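Endoribonuclease PemK (Escherichia coli, PDB 1M1F) acts as the toxin of a plasmid-borne toxin-antitoxin pair, probably cleaving RNA, and kills daughter cells that lose the plasmid unless its antitoxin PemI neutralises it. Local coordinates at residues 7-12 against 80-85; 24-29 against 96-101; 41-46 against 70-75; 52-57 against 102-107. One frame throughout, in Å; residues are numbered along the deposited sequence.

Contacts 2 and 3 lie close to the centre of the subunit and are buried, whereas contact 1 is partly buried and contact 4 lies at the surface, on the other side of the chain's centre from contact 1, with about 23 Å between their centres. Strands 5-10, 22-27 and 41-46 are consecutive neighbours in one antiparallel sheet and supply a segment each to contacts 1, 2 and 3; contacts 2 and 4 share helix 95-106. Chemistry follows place: contact 2 is apolar, contact 3 combines strand pairing with valine packing, contact 1 joins arginine-to-carbonyl bonds with Met-aromatic packing, and contact 4 turns on an arginine gripping one carbonyl. All four touch the second subunit.

Contact 1 (7-12 against 80-85); sequences WLVSLD and IDMKAR
Ser10 and Arg85 mark the closest backbone approach, 6.5 Å between their CA atoms, where the end of strand 5-10 and the loop after it meet the short helical turn 82-85. Arg85 makes the polar half of the contact. Its chain is extended from CG to NE, and NH1 reaches two carbonyls of the turn, Ser10 O at 2.9 Å and Asp12 O at 3.0 Å. Both oxygens are met from above their carbonyl planes, with N-H...O angles of 148°, and one nitrogen thus spans the bend after the strand. A water adds a backbone bridge, accepting from Ser10 N and donating to Arg85 O.

Met82 carries the apolar half. Its chain, bent at chi2 and chi3, brings its thioether beside Trp7: CE lies 3.6 Å from Trp7 CB, and SD is 4.8 Å from the centroid of the six-membered ring, an oblique Met-aromatic contact. The same sulfur packs 3.8 Å from Val9 CB, while Val9 CG1 meets Ile80 CD1 tip to tip at 3.9 Å. At the helix start, Asp81 is the N-cap, its OD1 accepting from Ala84 N.

Arg85 NE forms a salt bridge with Glu18 of the second subunit. Strand 22-27 pairs with strand 5-10, Val9 bonding to Arg23 through the backbone, and Val42 of strand 41-46 packs against both Ile80 and Met82.

Contact 2 (24-29 against 96-101); sequences PVLIVT and TIMNEV
Leu26 and Met98 meet where strand 24-27 runs nearly perpendicular to helix 96-101, the short axes crossing at -81° with a closest approach of 10.7 Å. Backbone does not meet backbone across that gap, and the nearest CA atoms, those of Val28 and Met98, are 8.0 Å apart, which leaves side chains to fill the space.

Leu26 projects from the strand toward the helix, its CG anti to the backbone N (chi1 179°). Its CD2 branch does most of the touching: it lies 3.9 Å from Met98 SD and 3.9 Å from Val101 CG2. The leucine and the valine reach toward each other tip to tip, while the methionine passes the leucine at a slant. Because Met98 and Val101 are three residues apart, they stand on the same side of the helix and receive the leucine together.

Met98 bends at both chi2 and chi3, which brings its thioether to the end of the strand. There SD approaches Ile27 O at 3.6 Å, and CE lies 4.1 Å from Val28 CA, so the methionine packs on backbone as well as on a side chain. Val43 of the neighbouring strand 41-46 touches both Leu26 and Val28, while Leu102 and Leu105 continue the helix surface against Val28.

With no hydrogen bond between the two segments, dispersion and the exclusion of water from buried aliphatic and thioether groups are what chiefly join helix to sheet. Such packing is less directional than polar bonding and depends mainly on complementary shapes.

Contact 3 (41-46 against 70-75); sequences VVVPVT and GVVRCD
Val43 and Val72 make the tight part of this strand pair. Their side chains cross at about a right angle, and Val43 CG2 presses to 3.4 Å from Val72 CG1, closer than ordinary carbon contact. Val43 has its CG2 between the backbone N and the carbonyl carbon, which aims that methyl at its neighbour. Val101 of helix 95-106 touches both valines, closing this face within the hydrophobic core.

Three backbone bonds hold the strands. Arg73 N donates to Pro44 O at 2.8 Å, nearly straight at 174°, and Thr46 exchanges a reciprocal pair with Val71: Val71 N to Thr46 O at 2.8 Å and Thr46 N to Val71 O at 3.0 Å. Between them, Val45 and Val72 form a non-hydrogen-bonded pair.

The side of Thr46 and Arg73 is looser and partly exposed. Thr46 OG1 packs 3.6 Å from Arg73 CG, and a water links this hydroxyl to Arg73 NH1. The arginine chain bends back at chi2 and chi3 so that its guanidinium grips Asp75 side-on: NE meets OD1, and NH2 meets OD2 at 2.7 Å, each on a syn lone pair and near the guanidinium plane. This two-pronged salt bridge to one carboxylate probably fixes the rotation of the guanidinium.

Antiparallel pairing of strands 41-46 and 71-79, with a helix against one face, belongs to the strongly bent SH3-like sheet of the PemK/MazF toxins.

Contact 4 (52-57 against 102-107); sequences ARTAGF and LGRLST
Arg104 of helix 95-106 supplies the hydrogen bonds across the contact, gripping the backbone carbonyl of Gly56 side-on with two nitrogens. NE donates to Gly56 O at 2.7 Å and NH2 to the same oxygen at 3.0 Å, with N-H...O angles of 152° and 134°. The NH2 bond uses a lone pair in the carbonyl plane, whereas NE stands tilted from that plane; the oxygen itself lies close to the guanidinium plane. A bend at chi2 turns the arginine chain to the loop. Gly56 has a positive phi, favourable to glycine, in the loop that presents this carbonyl. Within the helical segment, Arg104 O accepts from both Thr107 OG1, at 2.7 Å, and Thr107 N.

The loop precedes strand 58-60, an outermost strand of the SH3-like sheet within this subunit, so the arginine ties the C-terminal helix to that border. Phe57 O also receives a backbone bond from Cys74 of the adjoining strand, and Thr54 OG1 is bonded to Ser60 N.

Van der Waals contacts complete the meeting. Thr54 CG2 touches the guanidinium obliquely, 3.3 Å from Arg104 NH2. The Phe57 ring turns its edge to Arg104 and Thr107: CE1 is 3.9 Å from Arg104 O and 3.7 Å from Thr107 OG1. Across the dimer interface, Phe33 of the second subunit meets the Phe57 ring with their planes about 85° apart.

Contact 1 (7-12 against 80-85)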
loop_
_atom_site.group_PDB
_atom_site.type_symbol
_atom_site.label_atom_id
_atom_site.label_comp_id
_atom_site.label_asym_id
_atom_site.label_seq_id
_atom_site.Cartn_x
_atom_site.Cartn_y
_atom_site.Cartn_z
ATOM N N TRP A 7 5.373 -2.460 14.331
ATOM C CA TRP A 7 5.652 -1.121 14.851
ATOM C C TRP A 7 4.357 -0.448 15.265
ATOM O O TRP A 7 3.336 -0.597 14.595
ATOM C CB TRP A 7 6.359 -0.253 13.796
ATOM C CG TRP A 7 7.774 -0.646 13.504
ATOM C CD1 TRP A 7 8.213 -1.856 13.068
ATOM C CD2 TRP A 7 8.940 0.172 13.647
ATOM N NE1 TRP A 7 9.581 -1.848 12.925
ATOM C CE2 TRP A 7 10.049 -0.609 13.270
ATOM C CE3 TRP A 7 9.159 1.494 14.046
ATOM C CZ2 TRP A 7 11.347 -0.120 13.292
ATOM C CZ3 TRP A 7 10.448 1.979 14.069
ATOM C CH2 TRP A 7 11.524 1.178 13.684
ATOM N N LEU A 8 4.389 0.288 16.373
ATOM C CA LEU A 8 3.253 1.091 16.800
ATOM C C LEU A 8 3.396 2.476 16.174
ATOM O O LEU A 8 4.398 3.149 16.390
ATOM C CB LEU A 8 3.242 1.204 18.318
ATOM C CG LEU A 8 2.076 2.011 18.892
ATOM C CD1 LEU A 8 0.747 1.350 18.657
ATOM C CD2 LEU A 8 2.293 2.270 20.380
ATOM N N VAL A 9 2.392 2.911 15.420
ATOM C CA VAL A 9 2.499 4.182 14.715
ATOM C C VAL A 9 1.139 4.807 14.457
ATOM O O VAL A 9 0.142 4.105 14.288
ATOM C CB VAL A 9 3.280 3.976 13.371
ATOM C CG1 VAL A 9 2.490 3.114 12.371
ATOM C CG2 VAL A 9 3.702 5.316 12.765
ATOM N N SER A 10 1.113 6.144 14.444
ATOM C CA SER A 10 -0.083 6.882 14.059
ATOM C C SER A 10 -0.290 6.862 12.556
ATOM O O SER A 10 0.601 7.228 11.800
ATOM C CB SER A 10 0.004 8.337 14.510
ATOM O OG SER A 10 -1.168 9.034 14.106
ATOM N N LEU A 11 -1.480 6.447 12.150
ATOM C CA LEU A 11 -1.881 6.452 10.743
ATOM C C LEU A 11 -2.699 7.689 10.378
ATOM O O LEU A 11 -3.088 7.861 9.223
ATOM C CB LEU A 11 -2.720 5.210 10.456
ATOM C CG LEU A 11 -2.006 3.864 10.613
ATOM C CD1 LEU A 11 -2.959 2.699 10.384
ATOM C CD2 LEU A 11 -0.827 3.794 9.661
ATOM N N ASP A 12 -2.952 8.553 11.355
ATOM C CA ASP A 12 -3.783 9.734 11.135
ATOM C C ASP A 12 -2.969 10.864 10.506
ATOM O O ASP A 12 -1.746 10.877 10.604
ATOM C CB ASP A 12 -4.393 10.199 12.464
ATOM C CG ASP A 12 -5.342 9.177 13.076
ATOM O OD1 ASP A 12 -6.124 8.517 12.350
ATOM O OD2 ASP A 12 -5.383 8.970 14.314
ATOM N N ILE A 80 4.440 4.415 4.345
ATOM C CA ILE A 80 4.515 5.481 5.349
ATOM C C ILE A 80 5.944 5.856 5.692
ATOM O O ILE A 80 6.865 5.048 5.598
ATOM C CB ILE A 80 3.741 5.097 6.659
ATOM C CG1 ILE A 80 4.329 3.848 7.321
ATOM C CG2 ILE A 80 2.246 4.913 6.371
ATOM C CD1 ILE A 80 3.790 3.597 8.736
ATOM N N ASP A 81 6.103 7.109 6.101
ATOM C CA ASP A 81 7.380 7.587 6.587
ATOM C C ASP A 81 7.368 7.288 8.080
ATOM O O ASP A 81 6.863 8.069 8.883
ATOM C CB ASP A 81 7.516 9.079 6.317
ATOM C CG ASP A 81 8.887 9.607 6.639
ATOM O OD1 ASP A 81 9.577 9.025 7.511
ATOM O OD2 ASP A 81 9.343 10.612 6.053
ATOM N N MET A 82 7.870 6.110 8.437
ATOM C CA MET A 82 7.849 5.646 9.823
ATOM C C MET A 82 8.587 6.582 10.764
ATOM O O MET A 82 8.116 6.843 11.869
ATOM C CB MET A 82 8.450 4.243 9.918
ATOM C CG MET A 82 8.238 3.576 11.276
ATOM S SD MET A 82 6.533 2.966 11.581
ATOM C CE MET A 82 6.596 1.331 10.590
ATOM N N LYS A 83 9.736 7.071 10.315
ATOM C CA LYS A 83 10.547 7.971 11.115
ATOM C C LYS A 83 9.810 9.288 11.348
ATOM O O LYS A 83 9.682 9.740 12.488
ATOM C CB LYS A 83 11.881 8.201 10.441
ATOM N N ALA A 84 9.279 9.894 10.288
ATOM C CA ALA A 84 8.551 11.147 10.454
ATOM C C ALA A 84 7.345 10.968 11.358
ATOM O O ALA A 84 7.013 11.853 12.145
ATOM C CB ALA A 84 8.115 11.706 9.113
ATOM N N ARG A 85 6.684 9.821 11.258
ATOM C CA ARG A 85 5.510 9.579 12.072
ATOM C C ARG A 85 5.840 9.174 13.519
ATOM O O ARG A 85 4.943 9.089 14.336
ATOM C CB ARG A 85 4.633 8.502 11.428
ATOM C CG ARG A 85 3.862 8.980 10.204
ATOM C CD ARG A 85 2.994 7.906 9.523
ATOM N NE ARG A 85 2.298 8.502 8.389
ATOM C CZ ARG A 85 1.124 9.114 8.450
ATOM N NH1 ARG A 85 0.425 9.156 9.576
ATOM N NH2 ARG A 85 0.634 9.689 7.366
HETATM O O HOH W 1 3.306 7.466 15.871
#

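Contact 2 (24-29 against 96-101)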
loop_
_atom_site.group_PDB
_atom_site.type_symbol
_atom_site.label_atom_id
_atom_site.label_comp_id
_atom_site.label_asym_id
_atom_site.label_seq_id
_atom_site.Cartn_x
_atom_site.Cartn_y
_atom_site.Cartn_z
ATOM N N PRO A 24 -0.683 -0.933 15.901
ATOM C CA PRO A 24 0.409 -1.745 15.374
ATOM C C PRO A 24 0.239 -1.915 13.877
ATOM O O PRO A 24 -0.891 -2.019 13.376
ATOM C CB PRO A 24 0.239 -3.093 16.090
ATOM C CG PRO A 24 -0.732 -2.849 17.183
ATOM C CD PRO A 24 -1.574 -1.707 16.773
ATOM N N VAL A 25 1.367 -1.906 13.188
ATOM C CA VAL A 25 1.414 -2.184 11.761
ATOM C C VAL A 25 2.543 -3.177 11.507
ATOM O O VAL A 25 3.521 -3.229 12.261
ATOM C CB VAL A 25 1.603 -0.914 10.884
ATOM C CG1 VAL A 25 0.521 0.119 11.162
ATOM C CG2 VAL A 25 2.975 -0.325 11.064
ATOM N N LEU A 26 2.389 -3.986 10.468
ATOM C CA LEU A 26 3.371 -5.001 10.102
ATOM C C LEU A 26 4.145 -4.568 8.870
ATOM O O LEU A 26 3.541 -4.233 7.854
ATOM C CB LEU A 26 2.655 -6.325 9.825
ATOM C CG LEU A 26 3.510 -7.517 9.395
ATOM C CD1 LEU A 26 4.497 -7.883 10.498
ATOM C CD2 LEU A 26 2.631 -8.698 9.037
ATOM N N ILE A 27 5.472 -4.579 8.945
ATOM C CA ILE A 27 6.303 -4.175 7.813
ATOM C C ILE A 27 6.352 -5.274 6.761
ATOM O O ILE A 27 6.678 -6.423 7.047
ATOM C CB ILE A 27 7.723 -3.774 8.291
ATOM C CG1 ILE A 27 7.623 -2.560 9.239
ATOM C CG2 ILE A 27 8.632 -3.471 7.092
ATOM C CD1 ILE A 27 8.944 -1.943 9.693
ATOM N N VAL A 28 6.005 -4.900 5.536
ATOM C CA VAL A 28 5.966 -5.802 4.385
ATOM C C VAL A 28 7.269 -5.837 3.588
ATOM O O VAL A 28 7.665 -6.883 3.082
ATOM C CB VAL A 28 4.822 -5.356 3.425
ATOM C CG1 VAL A 28 4.821 -6.132 2.111
ATOM C CG2 VAL A 28 3.476 -5.481 4.124
ATOM N N THR A 29 7.914 -4.684 3.453
ATOM C CA THR A 29 9.099 -4.560 2.617
ATOM C C THR A 29 10.368 -4.949 3.361
ATOM O O THR A 29 10.434 -4.833 4.583
ATOM C CB THR A 29 9.206 -3.115 2.094
ATOM O OG1 THR A 29 8.717 -2.207 3.094
ATOM C CG2 THR A 29 8.291 -2.886 0.897
ATOM N N THR A 96 5.985 -17.846 9.484
ATOM C CA THR A 96 4.734 -18.393 9.000
ATOM C C THR A 96 3.677 -17.297 8.816
ATOM O O THR A 96 2.983 -17.274 7.807
ATOM C CB THR A 96 4.199 -19.463 9.944
ATOM O OG1 THR A 96 4.284 -18.989 11.290
ATOM C CG2 THR A 96 5.058 -20.731 9.907
ATOM N N ILE A 97 3.532 -16.411 9.800
ATOM C CA ILE A 97 2.572 -15.309 9.689
ATOM C C ILE A 97 2.954 -14.403 8.535
ATOM O O ILE A 97 2.117 -14.040 7.711
ATOM C CB ILE A 97 2.529 -14.461 10.987
ATOM C CG1 ILE A 97 1.875 -15.234 12.136
ATOM C CG2 ILE A 97 1.799 -13.133 10.747
ATOM C CD1 ILE A 97 0.444 -15.660 11.883
ATOM N N MET A 98 4.218 -14.020 8.479
ATOM C CA MET A 98 4.657 -13.117 7.429
ATOM C C MET A 98 4.376 -13.715 6.054
ATOM O O MET A 98 3.901 -13.013 5.164
ATOM C CB MET A 98 6.141 -12.778 7.589
ATOM C CG MET A 98 6.609 -11.580 6.761
ATOM S SD MET A 98 5.788 -9.955 7.176
ATOM C CE MET A 98 4.946 -9.602 5.558
ATOM N N ASN A 99 4.640 -15.005 5.872
ATOM C CA ASN A 99 4.414 -15.624 4.576
ATOM C C ASN A 99 2.930 -15.685 4.220
ATOM O O ASN A 99 2.563 -15.547 3.056
ATOM C CB ASN A 99 5.082 -16.989 4.511
ATOM C CG ASN A 99 6.599 -16.886 4.555
ATOM O OD1 ASN A 99 7.185 -15.890 4.119
ATOM N ND2 ASN A 99 7.249 -17.931 5.073
ATOM N N GLU A 100 2.069 -15.889 5.208
ATOM C CA GLU A 100 0.632 -15.868 4.946
ATOM C C GLU A 100 0.201 -14.466 4.476
ATOM O O GLU A 100 -0.610 -14.322 3.548
ATOM C CB GLU A 100 -0.163 -16.295 6.185
ATOM C CG GLU A 100 -1.576 -16.720 5.833
ATOM C CD GLU A 100 -2.290 -17.488 6.923
ATOM O OE1 GLU A 100 -3.411 -17.964 6.631
ATOM O OE2 GLU A 100 -1.750 -17.634 8.033
ATOM N N VAL A 101 0.748 -13.431 5.117
ATOM C CA VAL A 101 0.475 -12.043 4.747
ATOM C C VAL A 101 0.963 -11.748 3.320
ATOM O O VAL A 101 0.235 -11.168 2.506
ATOM C CB VAL A 101 1.097 -11.094 5.789
ATOM C CG1 VAL A 101 1.080 -9.648 5.329
ATOM C CG2 VAL A 101 0.352 -11.231 7.098
#

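Contact 3 (41-46 against 70-75)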
loop_
_atom_site.group_PDB
_atom_site.type_symbol
_atom_site.label_atom_id
_atom_site.label_comp_id
_atom_site.label_asym_id
_atom_site.label_seq_id
_atom_site.Cartn_x
_atom_site.Cartn_y
_atom_site.Cartn_z
ATOM N N VAL A 41 6.500 -0.135 3.278
ATOM C CA VAL A 41 5.115 -0.496 3.065
ATOM C C VAL A 41 4.694 -1.362 4.258
ATOM O O VAL A 41 5.401 -2.297 4.642
ATOM C CB VAL A 41 4.906 -1.269 1.738
ATOM C CG1 VAL A 41 3.440 -1.619 1.576
ATOM C CG2 VAL A 41 5.406 -0.444 0.566
ATOM N N VAL A 42 3.547 -1.030 4.838
ATOM C CA VAL A 42 3.022 -1.713 6.008
ATOM C C VAL A 42 1.561 -2.086 5.814
ATOM O O VAL A 42 0.872 -1.538 4.952
ATOM C CB VAL A 42 3.137 -0.815 7.292
ATOM C CG1 VAL A 42 4.531 -0.250 7.424
ATOM C CG2 VAL A 42 2.108 0.308 7.281
ATOM N N VAL A 43 1.097 -3.044 6.615
ATOM C CA VAL A 43 -0.330 -3.363 6.689
ATOM C C VAL A 43 -0.756 -3.245 8.159
ATOM O O VAL A 43 -0.006 -3.625 9.068
ATOM C CB VAL A 43 -0.679 -4.741 6.103
ATOM C CG1 VAL A 43 -0.664 -4.678 4.588
ATOM C CG2 VAL A 43 0.248 -5.837 6.612
ATOM N N PRO A 44 -1.942 -2.704 8.411
ATOM C CA PRO A 44 -2.366 -2.458 9.791
ATOM C C PRO A 44 -2.941 -3.665 10.510
ATOM O O PRO A 44 -3.485 -4.575 9.892
ATOM C CB PRO A 44 -3.457 -1.411 9.620
ATOM C CG PRO A 44 -4.061 -1.729 8.291
ATOM C CD PRO A 44 -2.956 -2.273 7.438
ATOM N N VAL A 45 -2.820 -3.642 11.834
ATOM C CA VAL A 45 -3.401 -4.653 12.710
ATOM C C VAL A 45 -4.614 -4.048 13.402
ATOM O O VAL A 45 -4.543 -2.922 13.911
ATOM C CB VAL A 45 -2.396 -5.090 13.783
ATOM C CG1 VAL A 45 -3.024 -6.067 14.772
ATOM C CG2 VAL A 45 -1.176 -5.687 13.131
ATOM N N THR A 46 -5.724 -4.780 13.399
ATOM C CA THR A 46 -6.956 -4.354 14.061
ATOM C C THR A 46 -7.448 -5.465 14.966
ATOM O O THR A 46 -6.963 -6.586 14.909
ATOM C CB THR A 46 -8.088 -4.072 13.045
ATOM O OG1 THR A 46 -8.431 -5.275 12.336
ATOM C CG2 THR A 46 -7.658 -3.104 11.978
ATOM N N GLY A 70 -4.988 -9.558 17.610
ATOM C CA GLY A 70 -5.849 -9.125 16.531
ATOM C C GLY A 70 -5.578 -9.807 15.218
ATOM O O GLY A 70 -5.160 -10.967 15.171
ATOM N N VAL A 71 -5.857 -9.080 14.143
ATOM C CA VAL A 71 -5.684 -9.606 12.798
ATOM C C VAL A 71 -4.950 -8.594 11.948
ATOM O O VAL A 71 -5.072 -7.375 12.149
ATOM C CB VAL A 71 -7.046 -9.939 12.123
ATOM C CG1 VAL A 71 -7.789 -11.016 12.904
ATOM C CG2 VAL A 71 -7.923 -8.704 11.979
ATOM N N VAL A 72 -4.190 -9.107 10.995
ATOM C CA VAL A 72 -3.498 -8.268 10.038
ATOM C C VAL A 72 -4.426 -8.035 8.852
ATOM O O VAL A 72 -4.912 -8.989 8.242
ATOM C CB VAL A 72 -2.212 -8.945 9.529
ATOM C CG1 VAL A 72 -1.475 -8.023 8.551
ATOM C CG2 VAL A 72 -1.317 -9.363 10.685
ATOM N N ARG A 73 -4.668 -6.769 8.526
ATOM C CA ARG A 73 -5.557 -6.415 7.424
ATOM C C ARG A 73 -4.740 -6.272 6.149
ATOM O O ARG A 73 -4.264 -5.178 5.807
ATOM C CB ARG A 73 -6.325 -5.138 7.762
ATOM C CG ARG A 73 -7.347 -5.340 8.875
ATOM C CD ARG A 73 -8.540 -6.195 8.465
ATOM N NE ARG A 73 -9.107 -5.769 7.179
ATOM C CZ ARG A 73 -10.269 -5.134 7.030
ATOM N NH1 ARG A 73 -11.027 -4.854 8.083
ATOM N NH2 ARG A 73 -10.688 -4.790 5.815
ATOM N N CYS A 74 -4.583 -7.387 5.444
ATOM C CA CYS A 74 -3.709 -7.447 4.281
ATOM C C CYS A 74 -4.254 -6.684 3.092
ATOM O O CYS A 74 -3.532 -6.434 2.129
ATOM C CB CYS A 74 -3.441 -8.899 3.886
ATOM S SG CYS A 74 -2.697 -9.913 5.176
ATOM N N ASP A 75 -5.529 -6.326 3.161
ATOM C CA ASP A 75 -6.168 -5.541 2.113
ATOM C C ASP A 75 -5.891 -4.041 2.213
ATOM O O ASP A 75 -6.337 -3.298 1.343
ATOM C CB ASP A 75 -7.681 -5.788 2.064
ATOM C CG ASP A 75 -8.369 -5.656 3.411
ATOM O OD1 ASP A 75 -7.719 -5.723 4.473
ATOM O OD2 ASP A 75 -9.611 -5.518 3.491
HETATM O O HOH W 2 -10.641 -5.547 10.839
#

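Contact 4 (52-57 against 102-107)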
loop_
_atom_site.group_PDB
_atom_site.type_symbol
_atom_site.label_atom_id
_atom_site.label_comp_id
_atom_site.label_asym_id
_atom_site.label_seq_id
_atom_site.Cartn_x
_atom_site.Cartn_y
_atom_site.Cartn_z
ATOM N N ALA A 52 -10.098 -13.833 16.647
ATOM C CA ALA A 52 -10.649 -14.252 15.371
ATOM C C ALA A 52 -9.812 -15.265 14.615
ATOM O O ALA A 52 -8.640 -15.501 14.910
ATOM C CB ALA A 52 -10.919 -13.032 14.500
ATOM N N ARG A 53 -10.462 -15.885 13.645
ATOM C CA ARG A 53 -9.826 -16.847 12.777
ATOM C C ARG A 53 -9.497 -16.147 11.477
ATOM O O ARG A 53 -10.200 -15.226 11.065
ATOM C CB ARG A 53 -10.783 -17.995 12.483
ATOM C CG ARG A 53 -11.313 -18.678 13.723
ATOM C CD ARG A 53 -10.318 -19.624 14.344
ATOM N NE ARG A 53 -9.822 -20.584 13.363
ATOM C CZ ARG A 53 -10.311 -21.811 13.182
ATOM N NH1 ARG A 53 -11.314 -22.263 13.931
ATOM N NH2 ARG A 53 -9.787 -22.596 12.250
ATOM N N THR A 54 -8.435 -16.596 10.825
ATOM C CA THR A 54 -8.060 -16.057 9.536
ATOM C C THR A 54 -9.208 -16.235 8.555
ATOM O O THR A 54 -9.814 -17.306 8.480
ATOM C CB THR A 54 -6.819 -16.778 9.035
ATOM O OG1 THR A 54 -5.713 -16.429 9.874
ATOM C CG2 THR A 54 -6.432 -16.303 7.644
ATOM N N ALA A 55 -9.522 -15.188 7.810
ATOM C CA ALA A 55 -10.612 -15.243 6.857
ATOM C C ALA A 55 -10.386 -14.153 5.822
ATOM O O ALA A 55 -10.257 -12.977 6.164
ATOM C CB ALA A 55 -11.929 -15.045 7.566
ATOM N N GLY A 56 -10.310 -14.537 4.559
ATOM C CA GLY A 56 -10.087 -13.577 3.496
ATOM C C GLY A 56 -8.781 -12.840 3.710
ATOM O O GLY A 56 -7.761 -13.458 3.973
ATOM N N PHE A 57 -8.806 -11.513 3.618
ATOM C CA PHE A 57 -7.584 -10.705 3.780
ATOM C C PHE A 57 -7.135 -10.526 5.225
ATOM O O PHE A 57 -6.069 -9.966 5.475
ATOM C CB PHE A 57 -7.757 -9.339 3.115
ATOM C CG PHE A 57 -7.783 -9.403 1.611
ATOM C CD1 PHE A 57 -6.644 -9.700 0.889
ATOM C CD2 PHE A 57 -8.951 -9.162 0.922
ATOM C CE1 PHE A 57 -6.673 -9.751 -0.484
ATOM C CE2 PHE A 57 -8.981 -9.219 -0.453
ATOM C CZ PHE A 57 -7.845 -9.511 -1.149
ATOM N N LEU A 102 2.186 -12.150 3.010
ATOM C CA LEU A 102 2.718 -11.975 1.661
ATOM C C LEU A 102 1.839 -12.691 0.630
ATOM O O LEU A 102 1.616 -12.175 -0.463
ATOM C CB LEU A 102 4.164 -12.459 1.571
ATOM C CG LEU A 102 5.198 -11.673 2.371
ATOM C CD1 LEU A 102 6.524 -12.397 2.269
ATOM C CD2 LEU A 102 5.337 -10.231 1.900
ATOM N N GLY A 103 1.346 -13.877 0.971
ATOM C CA GLY A 103 0.453 -14.610 0.095
ATOM C C GLY A 103 -0.815 -13.837 -0.214
ATOM O O GLY A 103 -1.266 -13.808 -1.358
ATOM N N ARG A 104 -1.414 -13.222 0.802
ATOM C CA ARG A 104 -2.627 -12.432 0.581
ATOM C C ARG A 104 -2.315 -11.232 -0.316
ATOM O O ARG A 104 -3.051 -10.951 -1.250
ATOM C CB ARG A 104 -3.240 -11.919 1.890
ATOM C CG ARG A 104 -3.882 -12.929 2.840
ATOM C CD ARG A 104 -4.442 -14.134 2.230
ATOM N NE ARG A 104 -5.550 -14.657 3.025
ATOM C CZ ARG A 104 -5.551 -15.820 3.660
ATOM N NH1 ARG A 104 -4.482 -16.613 3.652
ATOM N NH2 ARG A 104 -6.640 -16.182 4.321
ATOM N N LEU A 105 -1.218 -10.536 -0.048
ATOM C CA LEU A 105 -0.864 -9.368 -0.848
ATOM C C LEU A 105 -0.564 -9.746 -2.295
ATOM O O LEU A 105 -0.841 -8.967 -3.224
ATOM C CB LEU A 105 0.338 -8.655 -0.231
ATOM C CG LEU A 105 -0.004 -7.864 1.039
ATOM C CD1 LEU A 105 1.239 -7.562 1.860
ATOM C CD2 LEU A 105 -0.727 -6.569 0.698
ATOM N N SER A 106 -0.019 -10.942 -2.497
ATOM C CA SER A 106 0.305 -11.416 -3.836
ATOM C C SER A 106 -0.934 -11.492 -4.720
ATOM O O SER A 106 -0.849 -11.299 -5.933
ATOM C CB SER A 106 0.984 -12.784 -3.786
ATOM O OG SER A 106 1.538 -13.091 -5.058
ATOM N N THR A 107 -2.091 -11.752 -4.125
ATOM C CA THR A 107 -3.313 -11.865 -4.912
ATOM C C THR A 107 -3.819 -10.547 -5.456
ATOM O O THR A 107 -4.614 -10.553 -6.394
ATOM C CB THR A 107 -4.466 -12.540 -4.116
ATOM O OG1 THR A 107 -4.940 -11.689 -3.057
ATOM C CG2 THR A 107 -4.031 -13.866 -3.490
#